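Local coordinates for protein superoxide dismutase 1 (Perkinsus marinus, PDB 2CW2) that probably protects cells from oxygen radicals as an iron-dependent superoxide dismutase, converting superoxide and protons into hydrogen peroxide and dioxygen, at residues A[105-108]-A[109-113]; A[212-215]-A[216-219]; A[53-56]-A[57-61]. One frame throughout, in Å; residues are numbered along the deposited sequence.

Overall arrangement
From the N terminus, contact 3 (53-61) comes first, in the early turns of helix 51-73, then contact 1 (105-113) at the end of helix 93-110 and contact 2 (212-219) at the start of helix 214-223. Each is a local turn of one continuous stretch, so none closes a long loop; they follow in series, neither nested nor crossed. Contacts 3 and 1 meet at the iron, which is bound by H57 and H105, and F109 packs against H57 and L54. Contact 1 also touches contact 2, where N213 N probably donates to N111 O, tying the loop after helix 93-110 to the N-cap of helix 214-223. Contacts 2 and 3 stay about 12 Å apart at their nearest atoms.

Contact 1. Residues A[105-108]-A[109-113]; sequences HTFF and FNNLA. With FE (Fe (III) ion), chain C.
H105 and F109 meet one helical turn apart in a local, largely buried contact at the C-terminal end of helix 93-110. F109 N donates to H105 O at 2.9 Å, almost straight at 173°, and N110 N repeats the pattern to T106 O at 3.1 Å. Then the turn tightens: N111 N donates to F108 O at 2.9 Å, three residues back, with a weak bond to F107 O besides.

H105 sends its imidazole to the iron, which NE2 binds at 1.9 Å, while ND1 is held by Q101 O; an imidazole, with one nitrogen to coordinate and the other to donate, suits both roles. F109, its CG beside the backbone N (chi1 -66°), brings CE1 to the edge of the H105 ring, 4.0 Å from H105 CB. Large apolar rings suit this interior: F108 and F109 meet obliquely, planes 50° apart, and L112 CD1 lies over one face of the F108 ring, 4.2 Å from its centroid, in a CH-pi contact. N111 OD1 is satisfied by N185 N of strand 181-187. With H57, D187, H191 and water 1 also on the iron, this helix end supplies one of the three histidines characteristic of the iron/manganese superoxide dismutase site.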
ATOM      1  N   HIS A 105      10.092  10.552  -1.497  1.00  9.42           N
ATOM      2  CA  HIS A 105       9.364  11.249  -2.548  1.00  8.92           C
ATOM      3  C   HIS A 105      10.235  12.334  -3.212  1.00  9.72           C
ATOM      4  O   HIS A 105      10.224  12.478  -4.442  1.00  9.14           O
ATOM      5  CB  HIS A 105       8.017  11.791  -2.026  1.00  9.98           C
ATOM      6  CG  HIS A 105       6.976  10.719  -1.820  1.00  9.81           C
ATOM      7  ND1 HIS A 105       6.838  10.025  -0.632  1.00  9.21           N
ATOM      8  CD2 HIS A 105       6.033  10.220  -2.658  1.00  9.58           C
ATOM      9  CE1 HIS A 105       5.845   9.150  -0.755  1.00  8.83           C
ATOM     10  NE2 HIS A 105       5.355   9.225  -1.985  1.00  9.57           N
ATOM     11  N   THR A 106      10.979  13.098  -2.412  1.00  8.26           N
ATOM     12  CA  THR A 106      11.858  14.094  -3.004  1.00  9.79           C
ATOM     13  C   THR A 106      12.830  13.408  -3.964  1.00  9.22           C
ATOM     14  O   THR A 106      13.072  13.865  -5.082  1.00  8.74           O
ATOM     15  CB  THR A 106      12.616  14.829  -1.889  1.00  9.69           C
ATOM     16  OG1 THR A 106      11.676  15.598  -1.138  1.00  9.08           O
ATOM     17  CG2 THR A 106      13.572  15.845  -2.479  1.00  9.96           C
ATOM     18  N   PHE A 107      13.373  12.283  -3.530  1.00  9.26           N
ATOM     19  CA  PHE A 107      14.323  11.547  -4.354  1.00 10.27           C
ATOM     20  C   PHE A 107      13.616  11.018  -5.612  1.00 10.30           C
ATOM     21  O   PHE A 107      14.157  11.094  -6.730  1.00 11.22           O
ATOM     22  CB  PHE A 107      14.862  10.361  -3.545  1.00  9.33           C
ATOM     23  CG  PHE A 107      16.051   9.684  -4.171  1.00 10.51           C
ATOM     24  CD1 PHE A 107      17.340   9.982  -3.738  1.00  9.42           C
ATOM     25  CD2 PHE A 107      15.889   8.747  -5.176  1.00  8.95           C
ATOM     26  CE1 PHE A 107      18.439   9.375  -4.308  1.00 10.41           C
ATOM     27  CE2 PHE A 107      17.009   8.123  -5.759  1.00 10.77           C
ATOM     28  CZ  PHE A 107      18.283   8.435  -5.315  1.00 10.37           C
ATOM     29  N   PHE A 108      12.419  10.474  -5.422  1.00  9.22           N
ATOM     30  CA  PHE A 108      11.625   9.922  -6.538  1.00  8.92           C
ATOM     31  C   PHE A 108      11.364  10.990  -7.610  1.00  8.68           C
ATOM     32  O   PHE A 108      11.648  10.796  -8.785  1.00  8.73           O
ATOM     33  CB  PHE A 108      10.292   9.340  -6.023  1.00  8.97           C
ATOM     34  CG  PHE A 108       9.392   8.786  -7.124  1.00  9.41           C
ATOM     35  CD1 PHE A 108       9.820   7.739  -7.933  1.00  8.04           C
ATOM     36  CD2 PHE A 108       8.109   9.302  -7.316  1.00 10.06           C
ATOM     37  CE1 PHE A 108       9.001   7.234  -8.935  1.00  8.92           C
ATOM     38  CE2 PHE A 108       7.274   8.791  -8.311  1.00 10.15           C
ATOM     39  CZ  PHE A 108       7.731   7.749  -9.123  1.00  8.82           C
ATOM     40  N   PHE A 109      10.841  12.137  -7.205  1.00  9.68           N
ATOM     41  CA  PHE A 109      10.483  13.170  -8.176  1.00 10.16           C
ATOM     42  C   PHE A 109      11.734  13.761  -8.860  1.00 11.73           C
ATOM     43  O   PHE A 109      11.683  14.143 -10.042  1.00 11.07           O
ATOM     44  CB  PHE A 109       9.639  14.276  -7.495  1.00 10.45           C
ATOM     45  CG  PHE A 109       8.273  13.810  -7.002  1.00 10.33           C
ATOM     46  CD1 PHE A 109       7.835  14.137  -5.723  1.00  9.88           C
ATOM     47  CD2 PHE A 109       7.406  13.119  -7.843  1.00 10.01           C
ATOM     48  CE1 PHE A 109       6.571  13.729  -5.255  1.00 10.32           C
ATOM     49  CE2 PHE A 109       6.150  12.691  -7.385  1.00 10.65           C
ATOM     50  CZ  PHE A 109       5.728  13.010  -6.074  1.00  9.78           C
ATOM     51  N   ASN A 110      12.849  13.818  -8.125  1.00 10.81           N
ATOM     52  CA  ASN A 110      14.135  14.218  -8.707  1.00 12.54           C
ATOM     53  C   ASN A 110      14.617  13.209  -9.752  1.00 12.23           C
ATOM     54  O   ASN A 110      15.321  13.573 -10.710  1.00 12.11           O
ATOM     55  CB  ASN A 110      15.199  14.374  -7.605  1.00 12.72           C
ATOM     56  CG  ASN A 110      15.074  15.704  -6.848  1.00 14.55           C
ATOM     57  OD1 ASN A 110      15.511  15.839  -5.678  1.00 16.27           O
ATOM     58  ND2 ASN A 110      14.524  16.688  -7.510  1.00 14.46           N
ATOM     59  N   ASN A 111      14.196  11.955  -9.561  1.00 12.22           N
ATOM     60  CA  ASN A 111      14.629  10.798 -10.347  1.00 13.23           C
ATOM     61  C   ASN A 111      13.889  10.671 -11.664  1.00 11.91           C
ATOM     62  O   ASN A 111      14.200   9.779 -12.456  1.00 11.89           O
ATOM     63  CB  ASN A 111      14.420   9.509  -9.510  1.00 17.73           C
ATOM     64  CG  ASN A 111      15.075   8.302 -10.112  1.00 20.55           C
ATOM     65  OD1 ASN A 111      15.265   7.307  -9.447  1.00 19.75           O
ATOM     66  ND2 ASN A 111      15.452   8.397 -11.397  1.00 23.86           N
ATOM     67  N   LEU A 112      12.888  11.527 -11.885  1.00 11.18           N
ATOM     68  CA  LEU A 112      12.149  11.598 -13.143  1.00 11.42           C
ATOM     69  C   LEU A 112      12.470  12.912 -13.862  1.00 11.28           C
ATOM     70  O   LEU A 112      12.899  13.875 -13.229  1.00 11.98           O
ATOM     71  CB  LEU A 112      10.632  11.520 -12.906  1.00 11.75           C
ATOM     72  CG  LEU A 112      10.149  10.528 -11.855  1.00 12.16           C
ATOM     73  CD1 LEU A 112       8.647  10.676 -11.572  1.00 12.75           C
ATOM     74  CD2 LEU A 112      10.517   9.126 -12.316  1.00 12.14           C
ATOM     75  N   ALA A 113      12.263  12.956 -15.169  1.00  9.22           N
ATOM     76  CA  ALA A 113      12.549  14.186 -15.920  1.00 11.12           C
ATOM     77  C   ALA A 113      11.838  14.168 -17.279  1.00 12.08           C
ATOM     78  O   ALA A 113      11.711  13.123 -17.904  1.00 10.65           O
ATOM     79  CB  ALA A 113      14.056  14.361 -16.109  1.00 10.77           C
TER
HETATM   80 FE    FE C 402       4.304   7.927  -2.991  1.00 11.30          FE
HETATM   81  O   HOH W   1       4.907   6.330  -1.380  1.00  9.82           O

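Contact 2. Residues A[212-215]-A[216-219]; sequences VNWD and FVND
F216 lays its CB against the N213 side chain in this local turn, the two side chains running at about a right angle to each other. Its CG stands anti to the backbone N (chi1 175°), which carries the phenyl group away from N213 to meet the F107 ring edge-to-face; a broad apolar ring suits that junction between helices.

V217 comes next. Its N donates to N213 O at 3.1 Å and 170°, the first regular bond of helix 214-223 behind N213 at the N-cap position. A branched side chain fits the interior here: CB lies 4.1 Å from W214 CE3, the valine and the indole side by side and pointing the same way, while CG2 is 4.3 Å from V212 CG1. That same V212 methyl sits over the centre of one face of the indole, 3.5 Å above its plane, so the valine before the helix covers the tryptophan of its first turn.

N218 N is bonded to W214 O at 2.8 Å. Its amide has both a donor and an acceptor to offer and uses them outside the turn, OD1 taking I124 N and ND2 giving to T121 O.

D219, exposed, donates its N to D215 O at 2.9 Å, and a charged side chain suits such a position. Water 2 lies between D215 O and D219 OD1, bonded to the carbonyl; its approach to the carboxylate is too short to be trusted in detail. D215 is in the first turn, where the helix dipole would probably favour its negative charge.

Around the turn, W214 NE1 binds G118 O, W214 and V217 lean on I124 of helix 122-132, and V212, W214 and V217 all rest on M184 of strand 181-187.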
ATOM      1  N   VAL A 212      13.172   8.196 -16.508  1.00 11.04           N
ATOM      2  CA  VAL A 212      14.338   8.203 -15.614  1.00 11.06           C
ATOM      3  C   VAL A 212      15.303   9.363 -15.902  1.00 11.65           C
ATOM      4  O   VAL A 212      15.735   9.561 -17.058  1.00 11.66           O
ATOM      5  CB  VAL A 212      15.087   6.868 -15.686  1.00 11.84           C
ATOM      6  CG1 VAL A 212      16.427   6.950 -14.925  1.00 11.93           C
ATOM      7  CG2 VAL A 212      14.204   5.722 -15.136  1.00 13.65           C
ATOM      8  N   ASN A 213      15.642  10.113 -14.849  1.00  9.85           N
ATOM      9  CA  ASN A 213      16.499  11.289 -14.963  1.00 10.78           C
ATOM     10  C   ASN A 213      17.935  10.835 -14.778  1.00 10.89           C
ATOM     11  O   ASN A 213      18.443  10.786 -13.646  1.00 10.75           O
ATOM     12  CB  ASN A 213      16.105  12.308 -13.889  1.00 10.76           C
ATOM     13  CG  ASN A 213      16.880  13.610 -13.974  1.00 12.47           C
ATOM     14  OD1 ASN A 213      16.599  14.569 -13.229  1.00 13.82           O
ATOM     15  ND2 ASN A 213      17.849  13.664 -14.856  1.00 10.98           N
ATOM     16  N   TRP A 214      18.588  10.458 -15.871  1.00 10.73           N
ATOM     17  CA  TRP A 214      19.910   9.863 -15.745  1.00 11.00           C
ATOM     18  C   TRP A 214      20.951  10.892 -15.279  1.00 12.93           C
ATOM     19  O   TRP A 214      21.997  10.526 -14.749  1.00 12.82           O
ATOM     20  CB  TRP A 214      20.367   9.204 -17.052  1.00 11.22           C
ATOM     21  CG  TRP A 214      19.578   7.972 -17.453  1.00 10.89           C
ATOM     22  CD1 TRP A 214      18.823   7.812 -18.582  1.00 11.60           C
ATOM     23  CD2 TRP A 214      19.529   6.723 -16.758  1.00 11.30           C
ATOM     24  NE1 TRP A 214      18.282   6.545 -18.616  1.00 11.96           N
ATOM     25  CE2 TRP A 214      18.709   5.852 -17.511  1.00 12.36           C
ATOM     26  CE3 TRP A 214      20.107   6.244 -15.571  1.00 10.62           C
ATOM     27  CZ2 TRP A 214      18.440   4.539 -17.109  1.00 12.53           C
ATOM     28  CZ3 TRP A 214      19.841   4.952 -15.169  1.00 10.20           C
ATOM     29  CH2 TRP A 214      19.024   4.106 -15.941  1.00 10.73           C
ATOM     30  N   ASP A 215      20.658  12.176 -15.465  1.00 14.22           N
ATOM     31  CA  ASP A 215      21.558  13.208 -14.970  1.00 14.01           C
ATOM     32  C   ASP A 215      21.588  13.230 -13.442  1.00 13.11           C
ATOM     33  O   ASP A 215      22.654  13.351 -12.852  1.00 12.84           O
ATOM     34  CB  ASP A 215      21.151  14.564 -15.535  1.00 16.37           C
ATOM     35  CG  ASP A 215      21.462  14.676 -17.001  1.00 17.62           C
ATOM     36  OD1 ASP A 215      21.215  15.753 -17.567  1.00 20.33           O
ATOM     37  OD2 ASP A 215      21.978  13.744 -17.655  1.00 17.68           O
ATOM     38  N   PHE A 216      20.419  13.065 -12.814  1.00 11.41           N
ATOM     39  CA  PHE A 216      20.310  12.972 -11.360  1.00 11.34           C
ATOM     40  C   PHE A 216      20.994  11.711 -10.857  1.00 11.17           C
ATOM     41  O   PHE A 216      21.771  11.756  -9.883  1.00  9.99           O
ATOM     42  CB  PHE A 216      18.828  12.988 -10.934  1.00 12.69           C
ATOM     43  CG  PHE A 216      18.596  12.784  -9.443  1.00 14.17           C
ATOM     44  CD1 PHE A 216      18.996  13.747  -8.514  1.00 15.65           C
ATOM     45  CD2 PHE A 216      17.955  11.644  -8.985  1.00 13.71           C
ATOM     46  CE1 PHE A 216      18.742  13.559  -7.137  1.00 16.67           C
ATOM     47  CE2 PHE A 216      17.711  11.459  -7.621  1.00 15.78           C
ATOM     48  CZ  PHE A 216      18.098  12.421  -6.708  1.00 15.56           C
ATOM     49  N   VAL A 217      20.721  10.590 -11.529  1.00 10.30           N
ATOM     50  CA  VAL A 217      21.364   9.329 -11.176  1.00 10.83           C
ATOM     51  C   VAL A 217      22.879   9.486 -11.232  1.00 11.22           C
ATOM     52  O   VAL A 217      23.574   9.098 -10.286  1.00 10.96           O
ATOM     53  CB  VAL A 217      20.876   8.159 -12.037  1.00 11.58           C
ATOM     54  CG1 VAL A 217      21.600   6.834 -11.662  1.00 13.54           C
ATOM     55  CG2 VAL A 217      19.343   7.978 -11.868  1.00 11.72           C
ATOM     56  N   ASN A 218      23.385  10.064 -12.327  1.00 12.33           N
ATOM     57  CA  ASN A 218      24.823  10.267 -12.474  1.00 13.06           C
ATOM     58  C   ASN A 218      25.425  11.223 -11.432  1.00 13.96           C
ATOM     59  O   ASN A 218      26.552  11.016 -10.970  1.00 15.12           O
ATOM     60  CB  ASN A 218      25.164  10.709 -13.902  1.00 13.56           C
ATOM     61  CG  ASN A 218      25.457   9.531 -14.823  1.00 13.91           C
ATOM     62  OD1 ASN A 218      26.076   8.533 -14.413  1.00 14.49           O
ATOM     63  ND2 ASN A 218      25.006   9.636 -16.070  1.00 13.97           N
ATOM     64  N   ASP A 219      24.667  12.241 -11.031  1.00 13.73           N
ATOM     65  CA  ASP A 219      25.081  13.097  -9.931  1.00 15.36           C
ATOM     66  C   ASP A 219      25.211  12.274  -8.633  1.00 14.64           C
ATOM     67  O   ASP A 219      26.125  12.488  -7.840  1.00 13.34           O
ATOM     68  CB  ASP A 219      24.069  14.225  -9.697  1.00 17.22           C
ATOM     69  CG  ASP A 219      24.064  15.283 -10.800  1.00 21.72           C
ATOM     70  OD1 ASP A 219      25.050  15.388 -11.577  1.00 22.92           O
ATOM     71  OD2 ASP A 219      23.107  16.089 -10.944  1.00 23.02           O
TER
HETATM   72  O   HOH W   2      24.266  15.179 -13.875  1.00 39.89           O

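Contact 3. Residues A[53-56]-A[57-61]; sequences TLTY and HHDKH. With FE (Fe (III) ion), chain C.
T53 opens this local contact by accepting H57 N at its carbonyl O, 2.8 Å away, in a regular turn of helix 51-73. Its OG1 is hydrogen-bonded to D196, which satisfies the hydroxyl of a buried threonine. The turn brings H57 to the iron: with CG anti to the backbone N (chi1 -159°), the imidazole extends from the helix until NE2 binds the metal at 1.9 Å.

L54, apolar as its buried place demands, receives H58 N at its O, 3.0 Å away. The H58 ring has both nitrogens engaged, ND1 donating to D59 OD1 at 2.9 Å with the acceptor close to the ring plane, and NE2 bonded to P36 O.

T55 O takes D59 N at 2.8 Å and, weakly, K60 N; its hydroxyl is satisfied by A51 O, and its methyl CG2 lies 3.6 Å from D59 OD2. The D59 carboxylate has K42 at OD2, in a salt bridge, and the histidine N-H at OD1, which probably steadies its negative charge.

Y56 O is gripped twice, by K60 N and, at 164°, by H61 N; the second bond spans five residues and makes a pi-type turn. The K60 chain runs alongside the Y56 side chain, CG 4.1 Å from Y56 CD1, giving mutual apolar cover where both pack on N199 of the second subunit. At this turn H61 stacks on H191 and is hydrogen-bonded to Y194 of the second subunit, beside the three-histidine, one-aspartate iron site typical of this dismutase family.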
ATOM      1  N   THR A  53      -1.763  12.988 -11.435  1.00  9.48           N
ATOM      2  CA  THR A  53      -0.900  12.187 -10.551  1.00  9.52           C
ATOM      3  C   THR A  53       0.136  13.043  -9.827  1.00 11.39           C
ATOM      4  O   THR A  53       0.270  12.974  -8.603  1.00 11.04           O
ATOM      5  CB  THR A  53      -0.228  11.063 -11.328  1.00  8.54           C
ATOM      6  OG1 THR A  53      -1.201  10.049 -11.588  1.00  8.67           O
ATOM      7  CG2 THR A  53       0.853  10.334 -10.472  1.00  8.10           C
ATOM      8  N   LEU A  54       0.854  13.872 -10.562  1.00 10.76           N
ATOM      9  CA  LEU A  54       1.823  14.739  -9.908  1.00 11.79           C
ATOM     10  C   LEU A  54       1.205  15.672  -8.869  1.00 11.93           C
ATOM     11  O   LEU A  54       1.815  15.946  -7.833  1.00 13.33           O
ATOM     12  CB  LEU A  54       2.629  15.508 -10.937  1.00 12.14           C
ATOM     13  CG  LEU A  54       3.700  14.667 -11.639  1.00 12.01           C
ATOM     14  CD1 LEU A  54       4.418  15.488 -12.717  1.00 13.74           C
ATOM     15  CD2 LEU A  54       4.699  14.111 -10.623  1.00 11.85           C
ATOM     16  N   THR A  55      -0.004  16.159  -9.136  1.00 12.54           N
ATOM     17  CA  THR A  55      -0.678  17.046  -8.206  1.00 12.11           C
ATOM     18  C   THR A  55      -1.019  16.325  -6.911  1.00 12.68           C
ATOM     19  O   THR A  55      -0.682  16.790  -5.828  1.00 14.07           O
ATOM     20  CB  THR A  55      -1.917  17.655  -8.867  1.00 12.38           C
ATOM     21  OG1 THR A  55      -1.469  18.418  -9.991  1.00 14.16           O
ATOM     22  CG2 THR A  55      -2.559  18.715  -7.967  1.00 12.21           C
ATOM     23  N   TYR A  56      -1.678  15.181  -7.008  1.00 11.55           N
ATOM     24  CA  TYR A  56      -2.028  14.443  -5.798  1.00 11.81           C
ATOM     25  C   TYR A  56      -0.792  13.885  -5.087  1.00 10.97           C
ATOM     26  O   TYR A  56      -0.654  13.995  -3.861  1.00 11.47           O
ATOM     27  CB  TYR A  56      -2.989  13.307  -6.128  1.00 12.64           C
ATOM     28  CG  TYR A  56      -4.418  13.769  -6.214  1.00 14.85           C
ATOM     29  CD1 TYR A  56      -5.198  13.856  -5.068  1.00 14.91           C
ATOM     30  CD2 TYR A  56      -4.983  14.146  -7.433  1.00 16.57           C
ATOM     31  CE1 TYR A  56      -6.503  14.284  -5.120  1.00 17.56           C
ATOM     32  CE2 TYR A  56      -6.301  14.583  -7.498  1.00 17.87           C
ATOM     33  CZ  TYR A  56      -7.055  14.648  -6.325  1.00 18.60           C
ATOM     34  OH  TYR A  56      -8.363  15.085  -6.347  1.00 20.83           O
ATOM     35  N   HIS A  57       0.110  13.306  -5.863  1.00 10.80           N
ATOM     36  CA  HIS A  57       1.260  12.608  -5.267  1.00 11.31           C
ATOM     37  C   HIS A  57       2.166  13.609  -4.552  1.00 10.39           C
ATOM     38  O   HIS A  57       2.604  13.388  -3.424  1.00  9.60           O
ATOM     39  CB  HIS A  57       2.056  11.778  -6.315  1.00 10.39           C
ATOM     40  CG  HIS A  57       2.896  10.666  -5.710  1.00 10.85           C
ATOM     41  ND1 HIS A  57       3.674   9.815  -6.471  1.00 11.01           N
ATOM     42  CD2 HIS A  57       3.061  10.265  -4.418  1.00 11.26           C
ATOM     43  CE1 HIS A  57       4.282   8.945  -5.674  1.00 10.02           C
ATOM     44  NE2 HIS A  57       3.941   9.199  -4.415  1.00 10.06           N
ATOM     45  N   HIS A  58       2.456  14.719  -5.214  1.00 10.96           N
ATOM     46  CA  HIS A  58       3.311  15.717  -4.599  1.00 11.80           C
ATOM     47  C   HIS A  58       2.547  16.665  -3.661  1.00 12.37           C
ATOM     48  O   HIS A  58       2.922  16.815  -2.492  1.00 11.36           O
ATOM     49  CB  HIS A  58       4.039  16.540  -5.657  1.00 11.49           C
ATOM     50  CG  HIS A  58       4.944  17.594  -5.075  1.00 13.48           C
ATOM     51  ND1 HIS A  58       4.507  18.861  -4.755  1.00 14.18           N
ATOM     52  CD2 HIS A  58       6.258  17.561  -4.757  1.00 13.58           C
ATOM     53  CE1 HIS A  58       5.520  19.572  -4.275  1.00 12.99           C
ATOM     54  NE2 HIS A  58       6.594  18.806  -4.264  1.00 13.78           N
ATOM     55  N   ASP A  59       1.502  17.318  -4.180  1.00 12.92           N
ATOM     56  CA  ASP A  59       0.810  18.370  -3.423  1.00 13.97           C
ATOM     57  C   ASP A  59      -0.061  17.841  -2.296  1.00 13.18           C
ATOM     58  O   ASP A  59      -0.340  18.580  -1.335  1.00 13.78           O
ATOM     59  CB  ASP A  59      -0.062  19.264  -4.324  1.00 15.10           C
ATOM     60  CG  ASP A  59       0.724  19.942  -5.457  1.00 16.45           C
ATOM     61  OD1 ASP A  59       1.976  19.962  -5.472  1.00 16.95           O
ATOM     62  OD2 ASP A  59       0.140  20.498  -6.395  1.00 16.60           O
ATOM     63  N   LYS A  60      -0.522  16.594  -2.393  1.00 12.68           N
ATOM     64  CA  LYS A  60      -1.240  15.999  -1.265  1.00 12.95           C
ATOM     65  C   LYS A  60      -0.357  15.054  -0.419  1.00 11.99           C
ATOM     66  O   LYS A  60      -0.066  15.352   0.753  1.00 12.52           O
ATOM     67  CB  LYS A  60      -2.581  15.329  -1.691  1.00 14.46           C
ATOM     68  CG  LYS A  60      -3.693  16.331  -2.222  1.00 17.16           C
ATOM     69  CD  LYS A  60      -4.065  17.406  -1.180  1.00 18.38           C
ATOM     70  CE  LYS A  60      -5.313  18.272  -1.552  1.00 20.56           C
ATOM     71  NZ  LYS A  60      -5.782  18.070  -2.942  1.00 21.78           N
ATOM     72  N   HIS A  61       0.081  13.934  -1.003  1.00 11.29           N
ATOM     73  CA  HIS A  61       0.782  12.908  -0.229  1.00 10.75           C
ATOM     74  C   HIS A  61       2.098  13.430   0.320  1.00 10.34           C
ATOM     75  O   HIS A  61       2.321  13.414   1.530  1.00 10.05           O
ATOM     76  CB  HIS A  61       1.045  11.655  -1.083  1.00 11.19           C
ATOM     77  CG  HIS A  61      -0.197  10.904  -1.453  1.00 11.38           C
ATOM     78  ND1 HIS A  61      -0.805  10.003  -0.603  1.00 12.08           N
ATOM     79  CD2 HIS A  61      -0.947  10.921  -2.579  1.00 11.39           C
ATOM     80  CE1 HIS A  61      -1.875   9.499  -1.191  1.00 10.76           C
ATOM     81  NE2 HIS A  61      -1.978  10.031  -2.394  1.00 11.09           N
TER
HETATM   82 FE    FE C 402       4.304   7.927  -2.991  1.00 11.30          FE
HETATM   83  O   HOH W   1       4.907   6.330  -1.380  1.00  9.82           O